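Local coordinates for protein peptidoglycan D,D-transpeptidase PbpA (Mycobacterium tuberculosis, PDB 3UPN) that probably cross-links the peptide side chains of the peptidoglycan cell wall as a D,D-transpeptidase and takes part in controlling cell length, at residues N104-I109 against V339-G344; E247-S252 against T371-G376; A321-T326 against W413-A418. All blocks are in the same frame, centred on the assembly; numbering follows the deposited sequence.

Contact 1: residues N104-I109 against V339-G344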
ATOM      1  N   ASN A 104     -18.498   7.654  16.162  1.00 41.19           N
ATOM      2  CA  ASN A 104     -17.825   7.963  14.900  1.00 40.68           C
ATOM      3  C   ASN A 104     -16.412   7.415  14.848  1.00 40.03           C
ATOM      4  O   ASN A 104     -15.721   7.327  15.877  1.00 40.03           O
ATOM      5  CB  ASN A 104     -17.780   9.475  14.652  1.00 41.18           C
ATOM      6  CG  ASN A 104     -19.113  10.030  14.200  1.00 43.00           C
ATOM      7  OD1 ASN A 104     -20.116   9.332  14.195  1.00 42.97           O
ATOM      8  ND2 ASN A 104     -19.124  11.293  13.803  1.00 46.49           N
ATOM      9  N   VAL A 105     -16.009   7.036  13.639  1.00 38.92           N
ATOM     10  CA  VAL A 105     -14.657   6.580  13.345  1.00 38.38           C
ATOM     11  C   VAL A 105     -13.985   7.592  12.429  1.00 38.53           C
ATOM     12  O   VAL A 105     -14.358   7.719  11.262  1.00 38.18           O
ATOM     13  CB  VAL A 105     -14.671   5.189  12.679  1.00 37.96           C
ATOM     14  CG1 VAL A 105     -13.249   4.753  12.296  1.00 37.17           C
ATOM     15  CG2 VAL A 105     -15.319   4.167  13.611  1.00 36.37           C
ATOM     16  N   ASP A 106     -13.013   8.330  12.964  1.00 39.10           N
ATOM     17  CA  ASP A 106     -12.240   9.278  12.158  1.00 38.99           C
ATOM     18  C   ASP A 106     -10.963   8.617  11.645  1.00 37.79           C
ATOM     19  O   ASP A 106     -10.056   8.306  12.425  1.00 37.60           O
ATOM     20  CB  ASP A 106     -11.882  10.546  12.949  1.00 40.71           C
ATOM     21  CG  ASP A 106     -13.110  11.334  13.433  1.00 44.04           C
ATOM     22  OD1 ASP A 106     -14.253  11.128  12.923  1.00 47.31           O
ATOM     23  OD2 ASP A 106     -12.915  12.191  14.336  1.00 45.88           O
ATOM     24  N   THR A 107     -10.902   8.416  10.326  1.00 36.37           N
ATOM     25  CA  THR A 107      -9.761   7.777   9.663  1.00 34.67           C
ATOM     26  C   THR A 107      -8.618   8.764   9.487  1.00 34.26           C
ATOM     27  O   THR A 107      -8.790   9.972   9.681  1.00 33.71           O
ATOM     28  CB  THR A 107     -10.132   7.199   8.256  1.00 34.05           C
ATOM     29  OG1 THR A 107     -10.389   8.274   7.357  1.00 34.25           O
ATOM     30  CG2 THR A 107     -11.372   6.315   8.315  1.00 33.86           C
ATOM     31  N   THR A 108      -7.461   8.221   9.102  1.00 33.62           N
ATOM     32  CA  THR A 108      -6.259   8.991   8.794  1.00 34.28           C
ATOM     33  C   THR A 108      -6.186   9.398   7.308  1.00 34.30           C
ATOM     34  O   THR A 108      -5.258  10.109   6.902  1.00 34.55           O
ATOM     35  CB  THR A 108      -5.012   8.160   9.111  1.00 33.69           C
ATOM     36  OG1 THR A 108      -5.138   6.883   8.471  1.00 33.37           O
ATOM     37  CG2 THR A 108      -4.875   7.944  10.606  1.00 34.97           C
ATOM     38  N   ILE A 109      -7.169   8.958   6.511  1.00 34.07           N
ATOM     39  CA  ILE A 109      -7.214   9.234   5.066  1.00 33.68           C
ATOM     40  C   ILE A 109      -7.335  10.726   4.796  1.00 35.17           C
ATOM     41  O   ILE A 109      -8.185  11.393   5.388  1.00 36.39           O
ATOM     42  CB  ILE A 109      -8.415   8.511   4.381  1.00 33.97           C
ATOM     43  CG1 ILE A 109      -8.360   6.987   4.585  1.00 31.46           C
ATOM     44  CG2 ILE A 109      -8.537   8.908   2.867  1.00 31.42           C
ATOM     45  CD1 ILE A 109      -7.126   6.321   3.970  1.00 32.36           C
ATOM     46  N   VAL A 339      -6.984   4.394  11.590  1.00 35.77           N
ATOM     47  CA  VAL A 339      -7.935   5.115  12.430  1.00 37.49           C
ATOM     48  C   VAL A 339      -7.226   6.111  13.354  1.00 38.94           C
ATOM     49  O   VAL A 339      -6.440   5.716  14.206  1.00 39.54           O
ATOM     50  CB  VAL A 339      -8.821   4.122  13.254  1.00 38.06           C
ATOM     51  CG1 VAL A 339      -9.802   4.883  14.165  1.00 38.82           C
ATOM     52  CG2 VAL A 339      -9.591   3.190  12.309  1.00 37.86           C
ATOM     53  N   GLY A 340      -7.490   7.400  13.174  1.00 40.18           N
ATOM     54  CA  GLY A 340      -6.858   8.426  14.004  1.00 41.81           C
ATOM     55  C   GLY A 340      -7.492   8.521  15.381  1.00 44.06           C
ATOM     56  O   GLY A 340      -6.787   8.583  16.400  1.00 45.06           O
ATOM     57  N   SER A 341      -8.825   8.540  15.422  1.00 44.59           N
ATOM     58  CA  SER A 341      -9.546   8.652  16.686  1.00 46.24           C
ATOM     59  C   SER A 341     -10.970   8.098  16.585  1.00 46.25           C
ATOM     60  O   SER A 341     -11.544   8.031  15.496  1.00 45.51           O
ATOM     61  CB  SER A 341      -9.561  10.108  17.174  1.00 46.84           C
ATOM     62  OG  SER A 341     -10.476  10.892  16.433  1.00 49.15           O
ATOM     63  N   LEU A 342     -11.506   7.679  17.731  1.00 47.02           N
ATOM     64  CA  LEU A 342     -12.899   7.245  17.851  1.00 47.25           C
ATOM     65  C   LEU A 342     -13.673   8.245  18.710  1.00 48.80           C
ATOM     66  O   LEU A 342     -13.223   8.600  19.807  1.00 49.43           O
ATOM     67  CB  LEU A 342     -12.970   5.847  18.471  1.00 46.85           C
ATOM     68  CG  LEU A 342     -12.148   4.735  17.822  1.00 45.66           C
ATOM     69  CD1 LEU A 342     -12.070   3.547  18.740  1.00 44.61           C
ATOM     70  CD2 LEU A 342     -12.729   4.338  16.456  1.00 44.53           C
ATOM     71  N   LYS A 343     -14.816   8.705  18.199  1.00 49.45           N
ATOM     72  CA  LYS A 343     -15.705   9.634  18.914  1.00 51.55           C
ATOM     73  C   LYS A 343     -17.004   8.968  19.363  1.00 52.26           C
ATOM     74  O   LYS A 343     -17.391   7.916  18.844  1.00 51.55           O
ATOM     75  CB  LYS A 343     -16.053  10.850  18.042  1.00 51.67           C
ATOM     76  CG  LYS A 343     -15.139  12.073  18.227  1.00 53.85           C
ATOM     77  CD  LYS A 343     -13.803  11.918  17.522  1.00 53.80           C
ATOM     78  CE  LYS A 343     -12.921  13.154  17.703  1.00 55.59           C
ATOM     79  NZ  LYS A 343     -12.077  13.100  18.950  1.00 58.93           N
ATOM     80  N   GLY A 344     -17.662   9.588  20.341  1.00 54.03           N
ATOM     81  CA  GLY A 344     -19.026   9.242  20.707  1.00 55.16           C
ATOM     82  C   GLY A 344     -19.997  10.100  19.917  1.00 56.19           C
ATOM     83  O   GLY A 344     -19.575  11.010  19.199  1.00 55.81           O
TER

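Contact 2: residues E247-S252 against T371-G376. With IM2 ((5R)-5-[(1S,2R)-1-formyl-2-hydroxypropyl]-3-[(2-{[(E)-iminomethyl]amino}ethyl)sulfanyl]-4,5-dihydro-1H-pyrrole-2-carbox ylic acid), chain C.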
ATOM      1  N   GLU A 247      25.563   3.333  -9.922  1.00 45.76           N
ATOM      2  CA  GLU A 247      25.210   3.370 -11.344  1.00 46.02           C
ATOM      3  C   GLU A 247      24.280   2.209 -11.727  1.00 45.06           C
ATOM      4  O   GLU A 247      23.324   2.410 -12.462  1.00 44.72           O
ATOM      5  CB  GLU A 247      26.463   3.395 -12.240  1.00 46.41           C
ATOM      6  CG  GLU A 247      26.156   3.781 -13.688  1.00 48.32           C
ATOM      7  CD  GLU A 247      27.388   3.894 -14.581  1.00 49.51           C
ATOM      8  OE1 GLU A 247      28.453   3.342 -14.232  1.00 51.47           O
ATOM      9  OE2 GLU A 247      27.282   4.547 -15.648  1.00 53.01           O
ATOM     10  N   ALA A 248      24.565   1.008 -11.224  1.00 44.42           N
ATOM     11  CA  ALA A 248      23.716  -0.151 -11.477  1.00 43.89           C
ATOM     12  C   ALA A 248      22.340   0.011 -10.808  1.00 43.79           C
ATOM     13  O   ALA A 248      21.315  -0.413 -11.360  1.00 42.40           O
ATOM     14  CB  ALA A 248      24.392  -1.412 -10.999  1.00 43.56           C
ATOM     15  N   PHE A 249      22.326   0.622  -9.617  1.00 43.56           N
ATOM     16  CA  PHE A 249      21.066   0.946  -8.948  1.00 43.49           C
ATOM     17  C   PHE A 249      20.215   1.923  -9.754  1.00 44.45           C
ATOM     18  O   PHE A 249      19.039   1.660  -9.977  1.00 44.24           O
ATOM     19  CB  PHE A 249      21.279   1.511  -7.533  1.00 42.54           C
ATOM     20  CG  PHE A 249      19.990   1.744  -6.779  1.00 42.48           C
ATOM     21  CD1 PHE A 249      19.542   0.811  -5.840  1.00 41.85           C
ATOM     22  CD2 PHE A 249      19.207   2.877  -7.029  1.00 42.13           C
ATOM     23  CE1 PHE A 249      18.342   1.013  -5.137  1.00 41.54           C
ATOM     24  CE2 PHE A 249      18.004   3.082  -6.348  1.00 41.64           C
ATOM     25  CZ  PHE A 249      17.579   2.149  -5.390  1.00 41.47           C
ATOM     26  N   VAL A 250      20.788   3.054 -10.171  1.00 45.93           N
ATOM     27  CA  VAL A 250      19.974   4.096 -10.802  1.00 47.57           C
ATOM     28  C   VAL A 250      19.491   3.738 -12.214  1.00 48.75           C
ATOM     29  O   VAL A 250      18.467   4.258 -12.672  1.00 48.33           O
ATOM     30  CB  VAL A 250      20.614   5.513 -10.758  1.00 47.86           C
ATOM     31  CG1 VAL A 250      21.125   5.848  -9.341  1.00 47.79           C
ATOM     32  CG2 VAL A 250      21.686   5.673 -11.812  1.00 50.42           C
ATOM     33  N   LYS A 251      20.229   2.858 -12.886  1.00 50.08           N
ATOM     34  CA  LYS A 251      19.879   2.404 -14.236  1.00 52.06           C
ATOM     35  C   LYS A 251      19.200   1.030 -14.178  1.00 52.03           C
ATOM     36  O   LYS A 251      18.839   0.461 -15.207  1.00 52.08           O
ATOM     37  CB  LYS A 251      21.124   2.379 -15.141  1.00 53.38           C
ATOM     38  CG  LYS A 251      21.697   3.765 -15.467  1.00 55.44           C
ATOM     39  CD  LYS A 251      22.461   3.790 -16.798  1.00 60.16           C
ATOM     40  CE  LYS A 251      23.915   3.344 -16.645  1.00 62.10           C
ATOM     41  NZ  LYS A 251      24.764   3.813 -17.782  1.00 64.60           N
ATOM     42  N   SER A 252      19.038   0.515 -12.956  1.00 52.04           N
ATOM     43  CA  SER A 252      18.305  -0.726 -12.682  1.00 52.43           C
ATOM     44  C   SER A 252      18.788  -1.916 -13.510  1.00 53.45           C
ATOM     45  O   SER A 252      17.984  -2.627 -14.116  1.00 53.97           O
ATOM     46  CB  SER A 252      16.799  -0.511 -12.876  1.00 52.29           C
ATOM     47  OG  SER A 252      16.048  -1.355 -12.019  1.00 52.53           O
ATOM     48  N   THR A 371      18.664   6.722   0.211  1.00 40.45           N
ATOM     49  CA  THR A 371      17.988   7.952  -0.224  1.00 41.54           C
ATOM     50  C   THR A 371      18.692   8.613  -1.419  1.00 42.51           C
ATOM     51  O   THR A 371      18.042   8.954  -2.421  1.00 42.89           O
ATOM     52  CB  THR A 371      17.851   8.950   0.943  1.00 41.76           C
ATOM     53  OG1 THR A 371      17.065   8.349   1.967  1.00 43.18           O
ATOM     54  CG2 THR A 371      17.162  10.232   0.510  1.00 42.16           C
ATOM     55  N   GLU A 372      20.011   8.801  -1.300  1.00 42.89           N
ATOM     56  CA  GLU A 372      20.826   9.339  -2.378  1.00 43.46           C
ATOM     57  C   GLU A 372      20.626   8.523  -3.647  1.00 42.31           C
ATOM     58  O   GLU A 372      20.404   9.082  -4.720  1.00 42.80           O
ATOM     59  CB  GLU A 372      22.319   9.341  -1.984  1.00 43.87           C
ATOM     60  CG  GLU A 372      22.677  10.256  -0.808  1.00 45.52           C
ATOM     61  CD  GLU A 372      24.118  10.069  -0.306  1.00 46.62           C
ATOM     62  OE1 GLU A 372      24.981   9.562  -1.071  1.00 47.36           O
ATOM     63  OE2 GLU A 372      24.382  10.437   0.865  1.00 49.83           O
ATOM     64  N   LEU A 373      20.693   7.200  -3.528  1.00 41.06           N
ATOM     65  CA  LEU A 373      20.564   6.338  -4.701  1.00 40.87           C
ATOM     66  C   LEU A 373      19.181   6.474  -5.353  1.00 40.70           C
ATOM     67  O   LEU A 373      19.060   6.446  -6.586  1.00 40.69           O
ATOM     68  CB  LEU A 373      20.821   4.868  -4.341  1.00 40.32           C
ATOM     69  CG  LEU A 373      22.168   4.371  -3.810  1.00 41.26           C
ATOM     70  CD1 LEU A 373      22.278   2.863  -4.010  1.00 40.71           C
ATOM     71  CD2 LEU A 373      23.350   5.081  -4.448  1.00 41.60           C
ATOM     72  N   MET A 374      18.153   6.621  -4.513  1.00 39.70           N
ATOM     73  CA  MET A 374      16.774   6.733  -4.967  1.00 39.63           C
ATOM     74  C   MET A 374      16.504   8.100  -5.598  1.00 40.00           C
ATOM     75  O   MET A 374      15.729   8.193  -6.543  1.00 39.74           O
ATOM     76  CB  MET A 374      15.789   6.447  -3.811  1.00 38.56           C
ATOM     77  CG  MET A 374      15.778   4.985  -3.348  1.00 37.34           C
ATOM     78  SD  MET A 374      14.607   4.610  -2.010  1.00 39.84           S
ATOM     79  CE  MET A 374      13.036   4.713  -2.867  1.00 34.72           C
ATOM     80  N   VAL A 375      17.124   9.155  -5.072  1.00 40.70           N
ATOM     81  CA  VAL A 375      17.060  10.471  -5.722  1.00 42.18           C
ATOM     82  C   VAL A 375      17.695  10.417  -7.113  1.00 43.05           C
ATOM     83  O   VAL A 375      17.224  11.074  -8.035  1.00 43.70           O
ATOM     84  CB  VAL A 375      17.720  11.586  -4.881  1.00 43.17           C
ATOM     85  CG1 VAL A 375      17.941  12.853  -5.711  1.00 44.50           C
ATOM     86  CG2 VAL A 375      16.862  11.906  -3.684  1.00 42.91           C
ATOM     87  N   GLY A 376      18.746   9.615  -7.251  1.00 43.11           N
ATOM     88  CA  GLY A 376      19.404   9.396  -8.535  1.00 44.19           C
ATOM     89  C   GLY A 376      18.534   8.593  -9.482  1.00 44.10           C
ATOM     90  O   GLY A 376      18.416   8.939 -10.641  1.00 44.17           O
TER
HETATM   91  C7  IM2 C 800      13.177  -4.446 -12.839  1.00 56.87           C
HETATM   92  C2  IM2 C 800      12.735  -1.390 -15.794  1.00 67.49           C
HETATM   93  C6  IM2 C 800      13.158  -4.319 -14.369  1.00 60.44           C
HETATM   94  C5  IM2 C 800      14.030  -3.214 -15.002  1.00 63.48           C
HETATM   95  C3  IM2 C 800      13.376  -0.992 -14.699  1.00 67.16           C
HETATM   96  O7  IM2 C 800      12.600  -5.404 -12.339  1.00 58.92           O
HETATM   97  C61 IM2 C 800      13.341  -5.701 -15.048  1.00 60.96           C
HETATM   98  O62 IM2 C 800      13.499  -6.773 -14.106  1.00 60.68           O
HETATM   99  C62 IM2 C 800      14.485  -5.773 -16.062  1.00 62.28           C
HETATM  100  N4  IM2 C 800      14.002  -2.022 -14.151  1.00 65.38           N
HETATM  101  C31 IM2 C 800      13.451   0.346 -14.121  1.00 68.38           C
HETATM  102  O31 IM2 C 800      14.351   1.141 -14.495  1.00 68.95           O
HETATM  103  O32 IM2 C 800      12.603   0.662 -13.261  1.00 69.46           O
HETATM  104  S21 IM2 C 800      11.403  -0.659 -16.516  1.00 69.76           S
HETATM  105  C22 IM2 C 800      11.742   1.010 -17.007  1.00 68.88           C
HETATM  106  C23 IM2 C 800      10.777   1.973 -16.314  1.00 68.93           C
HETATM  107  N24 IM2 C 800      11.366   3.305 -16.443  1.00 68.89           N
HETATM  108  C25 IM2 C 800      10.926   4.239 -15.788  1.00 67.77           C
HETATM  109  N26 IM2 C 800      10.286   5.136 -15.253  1.00 66.49           N
HETATM  110  C1  IM2 C 800      13.343  -2.680 -16.272  1.00 65.49           C

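Contact 3: residues A321-T326 against W413-A418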
ATOM      1  N   ALA A 321       5.101   0.360   0.176  1.00 29.81           N
ATOM      2  CA  ALA A 321       5.026   1.747   0.643  1.00 30.48           C
ATOM      3  C   ALA A 321       5.760   1.949   1.985  1.00 31.19           C
ATOM      4  O   ALA A 321       6.333   3.013   2.226  1.00 31.35           O
ATOM      5  CB  ALA A 321       3.569   2.232   0.750  1.00 29.29           C
ATOM      6  N   GLU A 322       5.729   0.929   2.846  1.00 31.88           N
ATOM      7  CA  GLU A 322       6.409   0.981   4.155  1.00 33.07           C
ATOM      8  C   GLU A 322       7.934   0.936   4.027  1.00 32.97           C
ATOM      9  O   GLU A 322       8.643   1.599   4.787  1.00 34.05           O
ATOM     10  CB  GLU A 322       5.968  -0.177   5.032  1.00 33.41           C
ATOM     11  CG  GLU A 322       4.593  -0.094   5.595  1.00 35.93           C
ATOM     12  CD  GLU A 322       4.393  -1.179   6.641  1.00 42.00           C
ATOM     13  OE1 GLU A 322       3.607  -2.117   6.378  1.00 42.88           O
ATOM     14  OE2 GLU A 322       5.067  -1.119   7.709  1.00 44.29           O
ATOM     15  N   ILE A 323       8.431   0.132   3.095  1.00 32.54           N
ATOM     16  CA  ILE A 323       9.852   0.139   2.737  1.00 33.16           C
ATOM     17  C   ILE A 323      10.288   1.570   2.392  1.00 33.11           C
ATOM     18  O   ILE A 323      11.265   2.075   2.939  1.00 32.87           O
ATOM     19  CB  ILE A 323      10.146  -0.841   1.564  1.00 33.10           C
ATOM     20  CG1 ILE A 323      10.154  -2.281   2.085  1.00 32.61           C
ATOM     21  CG2 ILE A 323      11.460  -0.479   0.835  1.00 34.04           C
ATOM     22  CD1 ILE A 323       9.999  -3.340   0.987  1.00 33.79           C
ATOM     23  N   ALA A 324       9.529   2.234   1.519  1.00 33.01           N
ATOM     24  CA  ALA A 324       9.842   3.613   1.165  1.00 33.48           C
ATOM     25  C   ALA A 324       9.747   4.541   2.375  1.00 33.66           C
ATOM     26  O   ALA A 324      10.635   5.373   2.577  1.00 34.02           O
ATOM     27  CB  ALA A 324       8.971   4.119  -0.010  1.00 33.02           C
ATOM     28  N   ALA A 325       8.672   4.402   3.167  1.00 33.52           N
ATOM     29  CA  ALA A 325       8.486   5.195   4.391  1.00 33.46           C
ATOM     30  C   ALA A 325       9.560   4.980   5.465  1.00 33.63           C
ATOM     31  O   ALA A 325       9.848   5.895   6.230  1.00 33.68           O
ATOM     32  CB  ALA A 325       7.073   4.963   5.013  1.00 33.35           C
ATOM     33  N   THR A 326      10.072   3.758   5.569  1.00 33.61           N
ATOM     34  CA  THR A 326      11.148   3.429   6.501  1.00 34.58           C
ATOM     35  C   THR A 326      12.465   4.167   6.122  1.00 35.56           C
ATOM     36  O   THR A 326      13.131   4.748   6.990  1.00 35.83           O
ATOM     37  CB  THR A 326      11.401   1.916   6.521  1.00 34.37           C
ATOM     38  OG1 THR A 326      10.194   1.231   6.867  1.00 35.60           O
ATOM     39  CG2 THR A 326      12.495   1.543   7.519  1.00 35.87           C
ATOM     40  N   TRP A 413       5.498  -1.150 -11.047  1.00 34.40           N
ATOM     41  CA  TRP A 413       5.623  -0.607  -9.681  1.00 33.09           C
ATOM     42  C   TRP A 413       6.290   0.762  -9.666  1.00 32.78           C
ATOM     43  O   TRP A 413       7.114   1.060 -10.519  1.00 33.14           O
ATOM     44  CB  TRP A 413       6.511  -1.498  -8.821  1.00 32.00           C
ATOM     45  CG  TRP A 413       5.963  -2.785  -8.290  1.00 30.56           C
ATOM     46  CD1 TRP A 413       6.191  -4.024  -8.786  1.00 31.16           C
ATOM     47  CD2 TRP A 413       5.191  -2.969  -7.082  1.00 30.96           C
ATOM     48  NE1 TRP A 413       5.587  -4.979  -7.987  1.00 32.22           N
ATOM     49  CE2 TRP A 413       4.968  -4.356  -6.937  1.00 30.54           C
ATOM     50  CE3 TRP A 413       4.656  -2.089  -6.119  1.00 29.76           C
ATOM     51  CZ2 TRP A 413       4.234  -4.899  -5.861  1.00 30.21           C
ATOM     52  CZ3 TRP A 413       3.938  -2.625  -5.055  1.00 30.69           C
ATOM     53  CH2 TRP A 413       3.729  -4.025  -4.937  1.00 29.87           C
ATOM     54  N   TYR A 414       5.932   1.577  -8.677  1.00 32.23           N
ATOM     55  CA  TYR A 414       6.660   2.806  -8.336  1.00 31.57           C
ATOM     56  C   TYR A 414       6.541   2.981  -6.821  1.00 31.19           C
ATOM     57  O   TYR A 414       5.437   2.969  -6.272  1.00 29.44           O
ATOM     58  CB  TYR A 414       6.035   3.988  -9.037  1.00 31.84           C
ATOM     59  CG  TYR A 414       6.680   5.336  -8.822  1.00 32.44           C
ATOM     60  CD1 TYR A 414       7.916   5.656  -9.422  1.00 33.23           C
ATOM     61  CD2 TYR A 414       6.032   6.323  -8.088  1.00 32.26           C
ATOM     62  CE1 TYR A 414       8.487   6.909  -9.269  1.00 32.89           C
ATOM     63  CE2 TYR A 414       6.606   7.592  -7.916  1.00 33.76           C
ATOM     64  CZ  TYR A 414       7.832   7.876  -8.519  1.00 34.66           C
ATOM     65  OH  TYR A 414       8.405   9.128  -8.359  1.00 35.63           O
ATOM     66  N   ILE A 415       7.679   3.084  -6.147  1.00 31.00           N
ATOM     67  CA  ILE A 415       7.709   3.440  -4.722  1.00 31.24           C
ATOM     68  C   ILE A 415       8.506   4.733  -4.595  1.00 32.28           C
ATOM     69  O   ILE A 415       9.505   4.941  -5.305  1.00 32.48           O
ATOM     70  CB  ILE A 415       8.292   2.301  -3.839  1.00 30.92           C
ATOM     71  CG1 ILE A 415       9.775   2.011  -4.167  1.00 31.17           C
ATOM     72  CG2 ILE A 415       7.428   1.029  -3.974  1.00 30.49           C
ATOM     73  CD1 ILE A 415      10.417   1.019  -3.227  1.00 31.99           C
ATOM     74  N   ALA A 416       8.058   5.623  -3.726  1.00 32.59           N
ATOM     75  CA  ALA A 416       8.697   6.915  -3.632  1.00 33.87           C
ATOM     76  C   ALA A 416       8.405   7.629  -2.327  1.00 34.00           C
ATOM     77  O   ALA A 416       7.462   7.284  -1.615  1.00 33.88           O
ATOM     78  CB  ALA A 416       8.288   7.784  -4.814  1.00 34.39           C
ATOM     79  N   PHE A 417       9.240   8.615  -2.018  1.00 34.93           N
ATOM     80  CA  PHE A 417       8.973   9.549  -0.933  1.00 35.73           C
ATOM     81  C   PHE A 417       9.426  10.961  -1.293  1.00 37.26           C
ATOM     82  O   PHE A 417      10.274  11.132  -2.158  1.00 37.71           O
ATOM     83  CB  PHE A 417       9.534   9.051   0.405  1.00 35.34           C
ATOM     84  CG  PHE A 417      11.041   8.878   0.444  1.00 34.97           C
ATOM     85  CD1 PHE A 417      11.867   9.937   0.817  1.00 36.14           C
ATOM     86  CD2 PHE A 417      11.621   7.649   0.152  1.00 33.45           C
ATOM     87  CE1 PHE A 417      13.261   9.780   0.878  1.00 37.55           C
ATOM     88  CE2 PHE A 417      13.007   7.476   0.207  1.00 35.66           C
ATOM     89  CZ  PHE A 417      13.827   8.543   0.577  1.00 36.02           C
ATOM     90  N   ALA A 418       8.840  11.969  -0.651  1.00 38.74           N
ATOM     91  CA  ALA A 418       9.127  13.360  -0.993  1.00 40.71           C
ATOM     92  C   ALA A 418       8.614  14.321   0.076  1.00 41.91           C
ATOM     93  O   ALA A 418       7.685  13.979   0.801  1.00 41.19           O
ATOM     94  CB  ALA A 418       8.519  13.710  -2.347  1.00 41.29           C
TER

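Contact 1: residues N104-I109 against V339-G344
V105 and V339 both carry CG1 anti to the backbone N (chi1 177° and 179°), and these two methyls meet across the strands, CG1 to CG1 at 3.9 Å, the side chains crossing at about a right angle. The second branch of V105 serves L342: CG2 of V105 lies 3.9 Å from CD2 of L342, side by side and pointing the same way. L79 of helix 76-80 packs against V105 and I78 of the same helix against L342, covering this apolar face. Strands 104-107 and 339-343 pair antiparallel in the mixed sheet, which combines early strands with 339-343 and 349-352, and the pairing contains a classic beta bulge: G340 and S341 both face D106. D106 O takes two N-H groups in its own plane, from G340 N at 2.8 Å and S341 N at 3.2 Å. D106 N donates to S341 O at 2.9 Å, and N104 and K343 are joined by a reciprocal pair of backbone bonds. On the other face, D106 turns its carboxylate across the aliphatic chain of K343. OD2 of D106 touches CD of K343 at 3.3 Å, whereas NZ stays 4.8 Å from that oxygen; the opposite charges may attract without a salt bridge, and NZ bonds weakly to N349 OD1. D106 OD1 is held by T27 OG1 on the adjoining strand 26-28, which helps set the rotation of the carboxylate. CG2 of T108 lies 3.7 Å from G340 N, while T108 OG1 has the carbonyls of I143, Y337 and L338 as hydrogen-bond partners.

Contact 2: residues E247-S252 against T371-G376
F249 turns one face of its ring to L373, whose CB sits 4.0 Å from the ring centroid and 21° off the normal, a CH-pi contact displaced toward the rim. CD1 of L373 follows over the same ring at 3.8 Å from CG of F249, so the leucine covers that face with both CB and CD1. M374 approaches the far end obliquely, CG against CZ of F249 at 3.9 Å. The phenyl reaches this position because its CG lies anti to the backbone N (chi1 -175°), extending the ring between the two helices. Next to it V250 sends CG1 to L373 O, 3.5 Å away, and packs on the backbone of G376. Helices 245-250 and 364-380 meet here in the helical part of the transpeptidase domain, and helix 245-250 ends in a Schellman motif at S252, the serine of the SxN motif of penicillin-binding proteins. F249 also packs on V197 and T200 of helix 196-205, which follows the putative nucleophile S193. S252 OG accepts a weak bond from N4 of the imipenem-derived ligand IM2 at 3.0 Å; K196 NZ and K395 NZ bond to the same hydroxyl, and S193 OG does so weakly.

Contact 3: residues A321-T326 against W413-A418
Helix 317-328 lies against a face of the five-stranded antiparallel sheet at the core of the transpeptidase domain, and here it meets strand 411-418. The two segments run in roughly the same direction, 29° apart, with their axes 7.5 Å from each other at the closest point. A324 points its CB toward the strand. This methyl settles over the backbone, 3.9 Å from A416 O, and comes within 4.3 Å of CB of I415. F417 and I415 point from the strand toward the helix, while A416 between them turns its methyl away. The F417 ring stands beside the helix because CG is placed between the backbone N and the carbonyl carbon (chi1 62°); its CD2 then lies 3.5 Å from A324 O, approached obliquely. I327 and A328 of the same helix touch this ring too. More loosely, CG2 of I323 is 4.5 Å from CD1 of I415. Strand 425-431 also packs on the helix, A428 against A321 and A426 against A325. No hydrogen bond crosses between the segments, so they are held by shape and burial of carbon, and the small alanine methyls allow the helix backbone to come close to the sheet.

How the contacts relate
Along the chain the segments alternate: 104-109, 247-252, 321-326, 339-344, 371-376 and 413-418, so all three contacts interlace. Contact 1 stands apart in the mixed sheet, with its centre about 39 Å from that of contact 2 and about 25 Å from that of contact 3. Contacts 2 and 3, centres about 14 Å apart, touch directly: T371 OG1 lies 3.5 Å from F417 CZ, and SD of M374 packs on the same ring. Helix 364-380 thus connects the helices beside the active-site cleft to the sheet that carries strand 411-418. Strand 339-343 follows helix 317-328 within about ten residues, so contact 1's mixed sheet is joined by the chain to the helix of contact 3.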